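Local coordinates for protein ATP-dependent DNA helicase uvsW (Enterobacteria phage T4, PDB 1RIF) that unwinds duplex DNA in the 3'-5' direction at the expense of ATP and drives branch migration during recombination-dependent repair in phage T4, at residues V127-I132 against N251-F256; L147-Y152 against M228-E233; E157-I162 against F223-M228; M187-G192 against Y201-P206. The protein carries 1 engineered substitution. All coordinates share one frame; numbering follows the deposited sequence.

In the fold
The chain holds the N-terminal and ATP-binding parts of the helicase. All four contacts lie in the latter and involve its parallel sheet. Contact 1 is central and buried: it pairs strands 130-133 and 254-258 and adds several arginine side chains. Contact 2 is also buried but joins helix 141-155 to strand 226-232 through methionines and a tyrosine, without a polar bond. Contact 3 uses the same strand, pairing it with 159-163 through a bulge; Met228 belongs to both. Contact 4, about 22 Å from contact 1 between centres, is partly buried at the outermost strand 188-190. There, two lysines do the polar work. It touches contact 3, where Lys159 NZ bonds Asn203 O.

Contact 1. Residues V127-I132 against N251-F256; sequences VNRRRI and NCMFKF
Arg130 and Arg131 pair with Lys255 and Phe256 as neighbouring parallel strands in the sheet of this RecA-like, P-loop NTPase-type helicase domain. Two backbone hydrogen bonds join them. Lys255 N donates to Arg129 O at 3.2 Å, and Arg131 N to Lys255 O at 3.3 Å. Close CA-H...O contacts line the same seam; one runs from Phe254 CA to Arg129 O.

The polar side-chain contacts gather near Met253. A weak bond runs from Arg130 NH2 to Met253 O at 3.0 Å, with an N-H...O angle of 125°. Arg130 CG sits between its backbone N and carbonyl carbon (chi1 61°), and a second bend at chi3 brings the guanidinium back over Arg129 CB. Arg130 NE also donates to a water at 2.6 Å; the water lies 2.9 Å from Cys252 O, to which it probably donates. Phe62 makes a cation-pi contact with the Arg130 guanidinium. The Arg129 guanidinium forms a salt bridge with Glu89.

The packing contacts centre on Arg129, which follows the end of helix 116-128 with positive phi. Its CG lies over one face of the Phe254 ring, while the guanidinium and ring planes are 86° apart. Met253 SD covers one face of that guanidinium, 3.7 Å from Arg129 NH2. Phe256 CZ packs 3.4 Å from Arg129 O.

The strands are thus joined by backbone bonds. The Arg129 charge is probably balanced largely by Glu89, outside the pair, while Arg130 spends its guanidinium on a carbonyl, a water and the Phe62 ring.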
# COMPACT_ATOMS: atom_id res chain seq x y z
N VAL A 127 -5.49 11.78 -3.87
CA VAL A 127 -4.71 13.00 -3.68
C VAL A 127 -3.38 12.75 -2.96
O VAL A 127 -2.32 13.20 -3.41
CB VAL A 127 -5.50 14.03 -2.86
CG1 VAL A 127 -4.62 15.22 -2.54
CG2 VAL A 127 -6.72 14.49 -3.64
N ASN A 128 -3.45 12.01 -1.86
CA ASN A 128 -2.27 11.72 -1.06
C ASN A 128 -1.45 10.51 -1.51
O ASN A 128 -0.42 10.21 -0.91
CB ASN A 128 -2.69 11.60 0.39
CG ASN A 128 -3.32 12.88 0.90
OD1 ASN A 128 -2.63 13.88 1.10
ND2 ASN A 128 -4.64 12.86 1.08
N ARG A 129 -1.91 9.83 -2.56
CA ARG A 129 -1.19 8.69 -3.13
C ARG A 129 -1.16 7.40 -2.31
O ARG A 129 -1.34 6.32 -2.86
CB ARG A 129 0.26 9.08 -3.47
CG ARG A 129 0.51 9.44 -4.94
CD ARG A 129 -0.21 10.70 -5.35
NE ARG A 129 0.04 11.11 -6.74
CZ ARG A 129 1.16 11.67 -7.19
NH1 ARG A 129 2.18 11.91 -6.38
NH2 ARG A 129 1.24 12.03 -8.46
N ARG A 130 -0.92 7.50 -1.00
CA ARG A 130 -0.86 6.30 -0.18
C ARG A 130 -1.38 6.52 1.23
O ARG A 130 -0.90 7.40 1.94
CB ARG A 130 0.59 5.77 -0.15
CG ARG A 130 1.61 6.74 0.44
CD ARG A 130 3.04 6.41 -0.00
NE ARG A 130 3.25 6.68 -1.42
CZ ARG A 130 3.31 7.89 -1.97
NH1 ARG A 130 3.20 8.98 -1.22
NH2 ARG A 130 3.49 8.02 -3.29
N ARG A 131 -2.36 5.70 1.63
CA ARG A 131 -2.97 5.79 2.95
C ARG A 131 -3.47 4.45 3.46
O ARG A 131 -3.65 3.49 2.70
CB ARG A 131 -4.20 6.71 2.94
CG ARG A 131 -3.98 8.12 2.47
CD ARG A 131 -3.85 9.08 3.63
NE ARG A 131 -2.63 9.87 3.51
CZ ARG A 131 -2.51 11.14 3.86
NH1 ARG A 131 -3.56 11.79 4.36
NH2 ARG A 131 -1.35 11.77 3.71
N ILE A 132 -3.70 4.39 4.77
CA ILE A 132 -4.29 3.22 5.38
C ILE A 132 -5.70 3.77 5.56
O ILE A 132 -5.91 4.69 6.35
CB ILE A 132 -3.74 2.88 6.77
CG1 ILE A 132 -2.37 2.22 6.66
CG2 ILE A 132 -4.70 1.94 7.48
CD1 ILE A 132 -1.76 1.92 8.01
N ASN A 251 7.83 1.03 -8.49
CA ASN A 251 7.08 1.94 -9.36
C ASN A 251 5.65 2.14 -8.85
O ASN A 251 4.85 2.79 -9.52
CB ASN A 251 6.99 1.38 -10.79
CG ASN A 251 8.33 1.30 -11.47
OD1 ASN A 251 9.11 2.26 -11.44
ND2 ASN A 251 8.61 0.17 -12.09
N CYS A 252 5.35 1.60 -7.67
CA CYS A 252 4.02 1.67 -7.08
C CYS A 252 3.69 2.99 -6.39
O CYS A 252 3.73 3.10 -5.16
CB CYS A 252 3.81 0.51 -6.10
SG CYS A 252 2.09 -0.02 -5.99
N MET A 253 3.33 3.97 -7.21
CA MET A 253 3.00 5.31 -6.78
C MET A 253 1.80 5.32 -5.82
O MET A 253 1.78 6.10 -4.86
CB MET A 253 2.70 6.14 -8.02
CG MET A 253 2.72 7.64 -7.83
SD MET A 253 1.96 8.46 -9.26
CE MET A 253 2.44 7.32 -10.63
N PHE A 254 0.81 4.48 -6.08
CA PHE A 254 -0.36 4.41 -5.21
C PHE A 254 -0.35 3.11 -4.42
O PHE A 254 -0.11 2.04 -4.97
CB PHE A 254 -1.67 4.48 -6.02
CG PHE A 254 -1.87 5.77 -6.76
CD1 PHE A 254 -1.38 5.93 -8.06
CD2 PHE A 254 -2.55 6.83 -6.17
CE1 PHE A 254 -1.56 7.12 -8.75
CE2 PHE A 254 -2.74 8.03 -6.85
CZ PHE A 254 -2.24 8.17 -8.15
N LYS A 255 -0.61 3.22 -3.13
CA LYS A 255 -0.66 2.06 -2.26
C LYS A 255 -1.69 2.31 -1.20
O LYS A 255 -1.67 3.36 -0.56
CB LYS A 255 0.71 1.78 -1.64
CG LYS A 255 1.69 1.16 -2.62
CD LYS A 255 2.88 0.49 -1.94
CE LYS A 255 3.83 1.50 -1.36
NZ LYS A 255 4.96 0.82 -0.69
N PHE A 256 -2.61 1.36 -1.04
CA PHE A 256 -3.67 1.49 -0.05
C PHE A 256 -3.91 0.24 0.77
O PHE A 256 -3.91 -0.88 0.26
CB PHE A 256 -4.99 1.88 -0.74
CG PHE A 256 -4.89 3.11 -1.59
CD1 PHE A 256 -4.99 3.03 -2.97
CD2 PHE A 256 -4.66 4.35 -1.01
CE1 PHE A 256 -4.86 4.17 -3.77
CE2 PHE A 256 -4.52 5.49 -1.79
CZ PHE A 256 -4.62 5.40 -3.17
O HOH W 1 4.32 4.89 -2.99

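Contact 2. Residues L147-Y152 against M228-E233; sequences LLARYY and MMMNDE
Helix 147-152 runs nearly antiparallel to strand 228-232, its axis 9.7 Å away at an angle of 174°, and Tyr152 and Met228 have the nearest CA atoms. This is a helix laid on the parallel sheet of a RecA-like alpha/beta domain. It belongs to helix 141-155, which begins within the predicted ATP-binding segment (P-loop), and the strand runs into the predicted DEAH box at Asp232 and Glu233.

Met228 and Met230 point from the strand toward the helix. Met228 CB lies over one face of the Tyr152 ring, a CH-pi contact of 4.2 Å to the centroid and 21° off the normal. Its sulfur stands obliquely to the same ring, a Met-aromatic contact. The Met228 chain runs alongside Tyr152, antiparallel to it. Met228 is extended through chi2, then bends at chi3 (-79°), which carries CE to Tyr152 CB at 3.5 Å.

Met230 reaches the helix further along. Its CE packs against Ala149 CB at 3.8 Å and against Leu148 CB at 4.2 Å. Leu148 CB also meets Met228 SD at 4.3 Å. The layer is buried and apolar. Phe256 and Leu126 also touch Leu148, and the Tyr156 ring meets that of Tyr152 with nearly parallel planes.

Arg141, probably the engineered residue of the P-loop, forms salt bridges with Asp232 and Glu233 in this structure. Back at the helix, Met228 CE lies 3.2 Å from the backbone atom Leu148 O.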
# COMPACT_ATOMS: atom_id res chain seq x y z
N LEU A 147 -13.23 1.98 -7.48
CA LEU A 147 -13.10 3.37 -7.92
C LEU A 147 -11.63 3.79 -8.00
O LEU A 147 -11.22 4.48 -8.93
CB LEU A 147 -13.88 4.29 -6.98
CG LEU A 147 -15.39 4.13 -7.17
CD1 LEU A 147 -16.16 4.99 -6.18
CD2 LEU A 147 -15.74 4.51 -8.59
N LEU A 148 -10.85 3.37 -7.01
CA LEU A 148 -9.43 3.67 -6.97
C LEU A 148 -8.72 3.05 -8.18
O LEU A 148 -7.90 3.70 -8.82
CB LEU A 148 -8.83 3.13 -5.66
CG LEU A 148 -9.12 3.96 -4.42
CD1 LEU A 148 -8.80 3.12 -3.19
CD2 LEU A 148 -8.30 5.24 -4.43
N ALA A 149 -9.04 1.79 -8.50
CA ALA A 149 -8.43 1.11 -9.65
C ALA A 149 -8.89 1.74 -10.98
O ALA A 149 -8.08 1.91 -11.90
CB ALA A 149 -8.76 -0.38 -9.62
N ARG A 150 -10.17 2.09 -11.08
CA ARG A 150 -10.74 2.74 -12.27
C ARG A 150 -9.98 4.04 -12.56
O ARG A 150 -9.56 4.31 -13.68
CB ARG A 150 -12.20 3.13 -12.02
CG ARG A 150 -13.16 2.99 -13.19
CD ARG A 150 -12.63 3.46 -14.53
NE ARG A 150 -12.95 2.43 -15.52
CZ ARG A 150 -13.27 2.64 -16.79
NH1 ARG A 150 -13.32 3.87 -17.28
NH2 ARG A 150 -13.57 1.61 -17.57
N TYR A 151 -9.84 4.86 -11.52
CA TYR A 151 -9.14 6.13 -11.65
C TYR A 151 -7.74 5.91 -12.20
O TYR A 151 -7.34 6.56 -13.15
CB TYR A 151 -9.02 6.82 -10.29
CG TYR A 151 -8.25 8.11 -10.38
CD1 TYR A 151 -8.89 9.32 -10.67
CD2 TYR A 151 -6.85 8.12 -10.24
CE1 TYR A 151 -8.16 10.50 -10.84
CE2 TYR A 151 -6.12 9.29 -10.41
CZ TYR A 151 -6.78 10.48 -10.71
OH TYR A 151 -6.07 11.64 -10.88
N TYR A 152 -7.00 5.00 -11.58
CA TYR A 152 -5.63 4.71 -12.02
C TYR A 152 -5.62 4.21 -13.46
O TYR A 152 -4.81 4.66 -14.28
CB TYR A 152 -4.99 3.65 -11.12
CG TYR A 152 -3.57 3.38 -11.51
CD1 TYR A 152 -2.53 4.17 -11.02
CD2 TYR A 152 -3.27 2.40 -12.45
CE1 TYR A 152 -1.22 4.00 -11.47
CE2 TYR A 152 -1.97 2.22 -12.91
CZ TYR A 152 -0.95 3.03 -12.42
OH TYR A 152 0.32 2.88 -12.93
N MET A 228 -0.23 0.81 -8.90
CA MET A 228 -1.11 0.91 -7.75
C MET A 228 -1.27 -0.46 -7.13
O MET A 228 -1.32 -1.47 -7.83
CB MET A 228 -2.49 1.45 -8.17
CG MET A 228 -3.49 1.52 -7.03
SD MET A 228 -5.14 2.08 -7.56
CE MET A 228 -4.88 3.86 -7.66
N MET A 229 -1.35 -0.50 -5.80
CA MET A 229 -1.51 -1.75 -5.06
C MET A 229 -2.43 -1.50 -3.87
O MET A 229 -2.34 -0.47 -3.20
CB MET A 229 -0.14 -2.27 -4.58
CG MET A 229 -0.15 -3.55 -3.73
SD MET A 229 -0.53 -3.31 -1.96
CE MET A 229 0.97 -2.56 -1.38
N MET A 230 -3.32 -2.46 -3.63
CA MET A 230 -4.27 -2.39 -2.54
C MET A 230 -4.30 -3.72 -1.79
O MET A 230 -4.20 -4.80 -2.39
CB MET A 230 -5.68 -2.12 -3.06
CG MET A 230 -5.89 -0.81 -3.77
SD MET A 230 -7.45 -0.89 -4.68
CE MET A 230 -6.90 -0.57 -6.34
N ASN A 231 -4.46 -3.64 -0.47
CA ASN A 231 -4.56 -4.83 0.37
C ASN A 231 -5.76 -4.65 1.30
O ASN A 231 -5.72 -3.85 2.24
CB ASN A 231 -3.28 -5.03 1.17
CG ASN A 231 -3.35 -6.25 2.10
OD1 ASN A 231 -4.10 -7.21 1.85
ND2 ASN A 231 -2.55 -6.24 3.15
N ASP A 232 -6.84 -5.37 1.01
CA ASP A 232 -8.04 -5.32 1.83
C ASP A 232 -7.78 -6.20 3.05
O ASP A 232 -7.39 -7.35 2.90
CB ASP A 232 -9.25 -5.82 1.02
CG ASP A 232 -10.57 -5.58 1.73
OD1 ASP A 232 -10.83 -4.44 2.17
OD2 ASP A 232 -11.37 -6.53 1.86
N GLU A 233 -8.00 -5.64 4.24
CA GLU A 233 -7.76 -6.32 5.52
C GLU A 233 -6.25 -6.37 5.72
O GLU A 233 -5.68 -7.41 6.04
CB GLU A 233 -8.31 -7.75 5.51
CG GLU A 233 -9.80 -7.85 5.36
CD GLU A 233 -10.54 -7.25 6.54
OE1 GLU A 233 -10.35 -6.05 6.83
OE2 GLU A 233 -11.32 -7.98 7.18

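Contact 3. Residues E157-I162 against F223-M228; sequences EGKILI and FSQFGM
Lys159 and Phe226 start a parallel strand pairing that slips by one residue before Ile160 meets Met228. This is a beta bulge between neighbouring strands of the central sheet.

Backbone hydrogen bonds hold the irregular seam. Lys159 N donates to Gln225 O at 3.0 Å, in the carbonyl plane. Lys159 O accepts from Gly227 N at 2.8 Å, also in its carbonyl plane, and takes a second, weak bond from Met228 N. One carbonyl thus serves two successive amides where the chain turns a corner at Gly227. Past the bulge, Leu161 N donates to Met228 O at 2.9 Å, with an N-H...O angle of 167°.

The apolar contacts centre on the Phe226 ring. Leu161 CB lies over one face, 3.7 Å from the centroid. Gln225 CG lies over the opposite face, so the ring is sandwiched. Phe226 CD2 lies 3.6 Å from Lys159 CB. Phe226 CG lies anti to the carbonyl carbon (chi1 -60°), which turns the ring across the neighbouring strand. Trp222 meets the ring edge-to-face. On the other side of the sheet, Ile160 CG2 packs beside Met228 CG at 4.1 Å, the two side chains pointing the same way.

The stem of Lys159 crosses the side chain of Gln225, and its NZ bonds Asn203 O. The chemistry implies a seam held mainly by backbone bonds through the bulge, with the Phe226 ring held between Leu161 CB and Gln225 CG beside it.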
# COMPACT_ATOMS: atom_id res chain seq x y z
N GLU A 157 -0.48 4.10 -17.17
CA GLU A 157 -0.26 2.89 -17.94
C GLU A 157 0.13 1.61 -17.21
O GLU A 157 0.06 0.52 -17.78
CB GLU A 157 0.79 3.14 -19.01
CG GLU A 157 0.33 3.96 -20.18
CD GLU A 157 1.30 3.84 -21.32
OE1 GLU A 157 2.51 4.00 -21.06
OE2 GLU A 157 0.86 3.59 -22.46
N GLY A 158 0.55 1.70 -15.96
CA GLY A 158 0.92 0.47 -15.27
C GLY A 158 -0.23 -0.49 -14.98
O GLY A 158 -1.29 -0.44 -15.61
N LYS A 159 -0.01 -1.38 -14.03
CA LYS A 159 -1.03 -2.34 -13.63
C LYS A 159 -1.43 -2.09 -12.18
O LYS A 159 -0.77 -1.32 -11.47
CB LYS A 159 -0.51 -3.77 -13.76
CG LYS A 159 -0.47 -4.28 -15.19
CD LYS A 159 -0.09 -5.74 -15.20
CE LYS A 159 -0.14 -6.32 -16.59
NZ LYS A 159 0.28 -7.75 -16.56
N ILE A 160 -2.51 -2.74 -11.77
CA ILE A 160 -3.02 -2.62 -10.40
C ILE A 160 -2.99 -3.99 -9.73
O ILE A 160 -3.50 -4.98 -10.28
CB ILE A 160 -4.48 -2.08 -10.38
CG1 ILE A 160 -4.58 -0.76 -11.17
CG2 ILE A 160 -4.93 -1.83 -8.95
CD1 ILE A 160 -5.41 -0.88 -12.46
N LEU A 161 -2.37 -4.06 -8.54
CA LEU A 161 -2.28 -5.30 -7.77
C LEU A 161 -3.21 -5.16 -6.58
O LEU A 161 -3.11 -4.20 -5.82
CB LEU A 161 -0.86 -5.52 -7.23
CG LEU A 161 -0.35 -6.93 -6.88
CD1 LEU A 161 0.55 -6.82 -5.66
CD2 LEU A 161 -1.47 -7.90 -6.59
N ILE A 162 -4.13 -6.11 -6.43
CA ILE A 162 -5.06 -6.11 -5.32
C ILE A 162 -4.84 -7.40 -4.55
O ILE A 162 -4.94 -8.48 -5.11
CB ILE A 162 -6.51 -6.03 -5.83
CG1 ILE A 162 -6.65 -4.84 -6.78
CG2 ILE A 162 -7.48 -5.87 -4.65
CD1 ILE A 162 -7.99 -4.74 -7.43
N PHE A 223 7.07 -7.26 -9.48
CA PHE A 223 6.36 -6.13 -8.89
C PHE A 223 6.61 -4.78 -9.55
O PHE A 223 5.92 -3.81 -9.23
CB PHE A 223 6.69 -6.03 -7.39
CG PHE A 223 6.28 -7.24 -6.60
CD1 PHE A 223 7.09 -8.37 -6.53
CD2 PHE A 223 5.04 -7.27 -5.95
CE1 PHE A 223 6.69 -9.51 -5.84
CE2 PHE A 223 4.63 -8.41 -5.25
CZ PHE A 223 5.45 -9.53 -5.19
N SER A 224 7.57 -4.70 -10.47
CA SER A 224 7.88 -3.43 -11.13
C SER A 224 6.75 -2.94 -12.04
O SER A 224 6.63 -1.74 -12.30
CB SER A 224 9.16 -3.55 -11.95
OG SER A 224 10.25 -3.95 -11.13
N GLN A 225 5.92 -3.87 -12.50
CA GLN A 225 4.81 -3.55 -13.40
C GLN A 225 3.62 -2.86 -12.74
O GLN A 225 2.73 -2.39 -13.45
CB GLN A 225 4.31 -4.83 -14.07
CG GLN A 225 3.90 -5.92 -13.10
CD GLN A 225 3.53 -7.21 -13.81
OE1 GLN A 225 3.73 -8.31 -13.28
NE2 GLN A 225 2.97 -7.08 -15.00
N PHE A 226 3.60 -2.79 -11.42
CA PHE A 226 2.47 -2.17 -10.74
C PHE A 226 2.59 -0.70 -10.38
O PHE A 226 3.61 -0.27 -9.83
CB PHE A 226 2.10 -2.99 -9.50
CG PHE A 226 1.73 -4.40 -9.82
CD1 PHE A 226 2.64 -5.44 -9.63
CD2 PHE A 226 0.48 -4.69 -10.37
CE1 PHE A 226 2.31 -6.75 -10.00
CE2 PHE A 226 0.15 -6.00 -10.75
CZ PHE A 226 1.07 -7.02 -10.56
N GLY A 227 1.55 0.07 -10.71
CA GLY A 227 1.54 1.48 -10.40
C GLY A 227 0.68 1.74 -9.18
O GLY A 227 0.82 2.76 -8.49
N MET A 228 -0.23 0.81 -8.90
CA MET A 228 -1.11 0.91 -7.75
C MET A 228 -1.27 -0.46 -7.13
O MET A 228 -1.32 -1.47 -7.83
CB MET A 228 -2.49 1.45 -8.17
CG MET A 228 -3.49 1.52 -7.03
SD MET A 228 -5.14 2.08 -7.56
CE MET A 228 -4.88 3.86 -7.66

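Contact 4. Residues M187-G192 against Y201-P206; sequences MIKKIG and YKNDAP
Lys189 and Lys202 pass each other in opposite directions, each reaching an oxygen on the other segment. Lys202 NZ donates to Ile188 O at 2.9 Å, from above the carbonyl plane, 38° out of it. Lys189 NZ donates to Asn203 OD1 at 3.0 Å and stands tilted from the amide carbonyl plane. The stems pack between these ends: Lys189 CB lies 3.7 Å from Lys202 CG, and Lys189 CD lies 3.5 Å from Lys202 O.

The two chains take different shapes. Lys189 is extended, with CG opposite the backbone N (chi1 178°), and runs straight out to Asn203. Lys202 bends at chi3 (87°), which swings its amine back over the strand to Ile188 O.

At the other end of the contact, Ala205 CB and Pro206 CD each come within 3.4 Å of Met187 O. Pro206 CG also meets Met187 CB.

Residues 188-190 form an outermost strand of the parallel sheet in this helicase domain. The facing segment is the loop that leads back to the adjacent strand 207-210, and a type I beta turn from Lys202 to Ala205 shapes it. The turn faces Ala205 CB to the strand, while Asn203 reaches back through OD1.

Farther out, Lys202 NZ has a second acceptor in His185 O. Asn203 O is held by Lys159 NZ from strand 159-163. Leu153 of helix 141-155 packs on both Met187 and Pro206, and helix 167-180 covers Ile188 through Ala174 and Phe177.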
# COMPACT_ATOMS: atom_id res chain seq x y z
N MET A 187 -10.20 -7.99 -18.28
CA MET A 187 -9.32 -6.98 -17.69
C MET A 187 -8.79 -7.36 -16.29
O MET A 187 -7.94 -6.67 -15.72
CB MET A 187 -10.09 -5.66 -17.55
CG MET A 187 -10.67 -5.10 -18.85
SD MET A 187 -11.76 -3.69 -18.50
CE MET A 187 -10.57 -2.40 -18.09
N ILE A 188 -9.28 -8.47 -15.73
CA ILE A 188 -8.86 -8.88 -14.40
C ILE A 188 -8.31 -10.30 -14.34
O ILE A 188 -9.04 -11.28 -14.58
CB ILE A 188 -10.04 -8.74 -13.43
CG1 ILE A 188 -10.58 -7.31 -13.47
CG2 ILE A 188 -9.61 -9.13 -12.01
CD1 ILE A 188 -11.92 -7.12 -12.79
N LYS A 189 -7.02 -10.41 -14.03
CA LYS A 189 -6.36 -11.71 -13.93
C LYS A 189 -6.28 -12.16 -12.48
O LYS A 189 -5.76 -11.44 -11.63
CB LYS A 189 -4.93 -11.62 -14.49
CG LYS A 189 -4.15 -12.91 -14.37
CD LYS A 189 -2.68 -12.72 -14.67
CE LYS A 189 -1.94 -14.05 -14.55
NZ LYS A 189 -0.45 -13.89 -14.41
N LYS A 190 -6.82 -13.33 -12.18
CA LYS A 190 -6.76 -13.83 -10.82
C LYS A 190 -5.58 -14.80 -10.76
O LYS A 190 -5.48 -15.70 -11.59
CB LYS A 190 -8.06 -14.55 -10.44
CG LYS A 190 -9.29 -13.66 -10.52
CD LYS A 190 -10.52 -14.34 -9.95
CE LYS A 190 -10.91 -15.58 -10.74
NZ LYS A 190 -11.30 -15.26 -12.14
N ILE A 191 -4.66 -14.60 -9.82
CA ILE A 191 -3.52 -15.50 -9.71
C ILE A 191 -3.66 -16.39 -8.48
O ILE A 191 -4.41 -16.08 -7.56
CB ILE A 191 -2.18 -14.74 -9.63
CG1 ILE A 191 -2.15 -13.84 -8.39
CG2 ILE A 191 -1.98 -13.92 -10.88
CD1 ILE A 191 -0.82 -13.16 -8.17
N GLY A 192 -2.93 -17.51 -8.48
CA GLY A 192 -2.99 -18.42 -7.35
C GLY A 192 -3.99 -19.56 -7.50
O GLY A 192 -4.22 -20.06 -8.61
N TYR A 201 -3.92 -16.82 -18.13
CA TYR A 201 -2.97 -16.75 -19.24
C TYR A 201 -3.22 -15.38 -19.88
O TYR A 201 -2.84 -15.13 -21.02
CB TYR A 201 -3.24 -17.87 -20.26
CG TYR A 201 -3.56 -19.24 -19.68
CD1 TYR A 201 -3.94 -20.30 -20.52
CD2 TYR A 201 -3.51 -19.49 -18.30
CE1 TYR A 201 -4.27 -21.55 -20.00
CE2 TYR A 201 -3.85 -20.74 -17.78
CZ TYR A 201 -4.22 -21.77 -18.63
OH TYR A 201 -4.56 -23.00 -18.11
N LYS A 202 -3.89 -14.51 -19.11
CA LYS A 202 -4.23 -13.16 -19.53
C LYS A 202 -3.28 -12.19 -18.81
O LYS A 202 -3.65 -11.51 -17.86
CB LYS A 202 -5.69 -12.83 -19.19
CG LYS A 202 -6.08 -13.09 -17.73
CD LYS A 202 -7.44 -12.50 -17.35
CE LYS A 202 -8.59 -13.43 -17.64
NZ LYS A 202 -9.73 -13.18 -16.71
N ASN A 203 -2.04 -12.16 -19.29
CA ASN A 203 -1.01 -11.32 -18.71
C ASN A 203 -1.05 -9.88 -19.23
O ASN A 203 -0.18 -9.08 -18.91
CB ASN A 203 0.35 -11.95 -18.98
CG ASN A 203 0.49 -13.31 -18.33
OD1 ASN A 203 0.70 -13.42 -17.13
ND2 ASN A 203 0.35 -14.37 -19.13
N ASP A 204 -2.06 -9.57 -20.02
CA ASP A 204 -2.22 -8.22 -20.56
C ASP A 204 -3.25 -7.48 -19.72
O ASP A 204 -3.48 -6.28 -19.92
CB ASP A 204 -2.68 -8.28 -22.02
CG ASP A 204 -4.00 -9.01 -22.20
OD1 ASP A 204 -4.16 -10.11 -21.62
OD2 ASP A 204 -4.87 -8.49 -22.94
N ALA A 205 -3.87 -8.19 -18.78
CA ALA A 205 -4.89 -7.60 -17.91
C ALA A 205 -4.27 -6.59 -16.96
O ALA A 205 -3.29 -6.89 -16.27
CB ALA A 205 -5.59 -8.70 -17.12
N PRO A 206 -4.83 -5.37 -16.92
CA PRO A 206 -4.34 -4.29 -16.04
C PRO A 206 -4.54 -4.57 -14.53
O PRO A 206 -3.77 -4.09 -13.71
CB PRO A 206 -5.14 -3.07 -16.51
CG PRO A 206 -6.42 -3.68 -16.99
CD PRO A 206 -5.92 -4.87 -17.78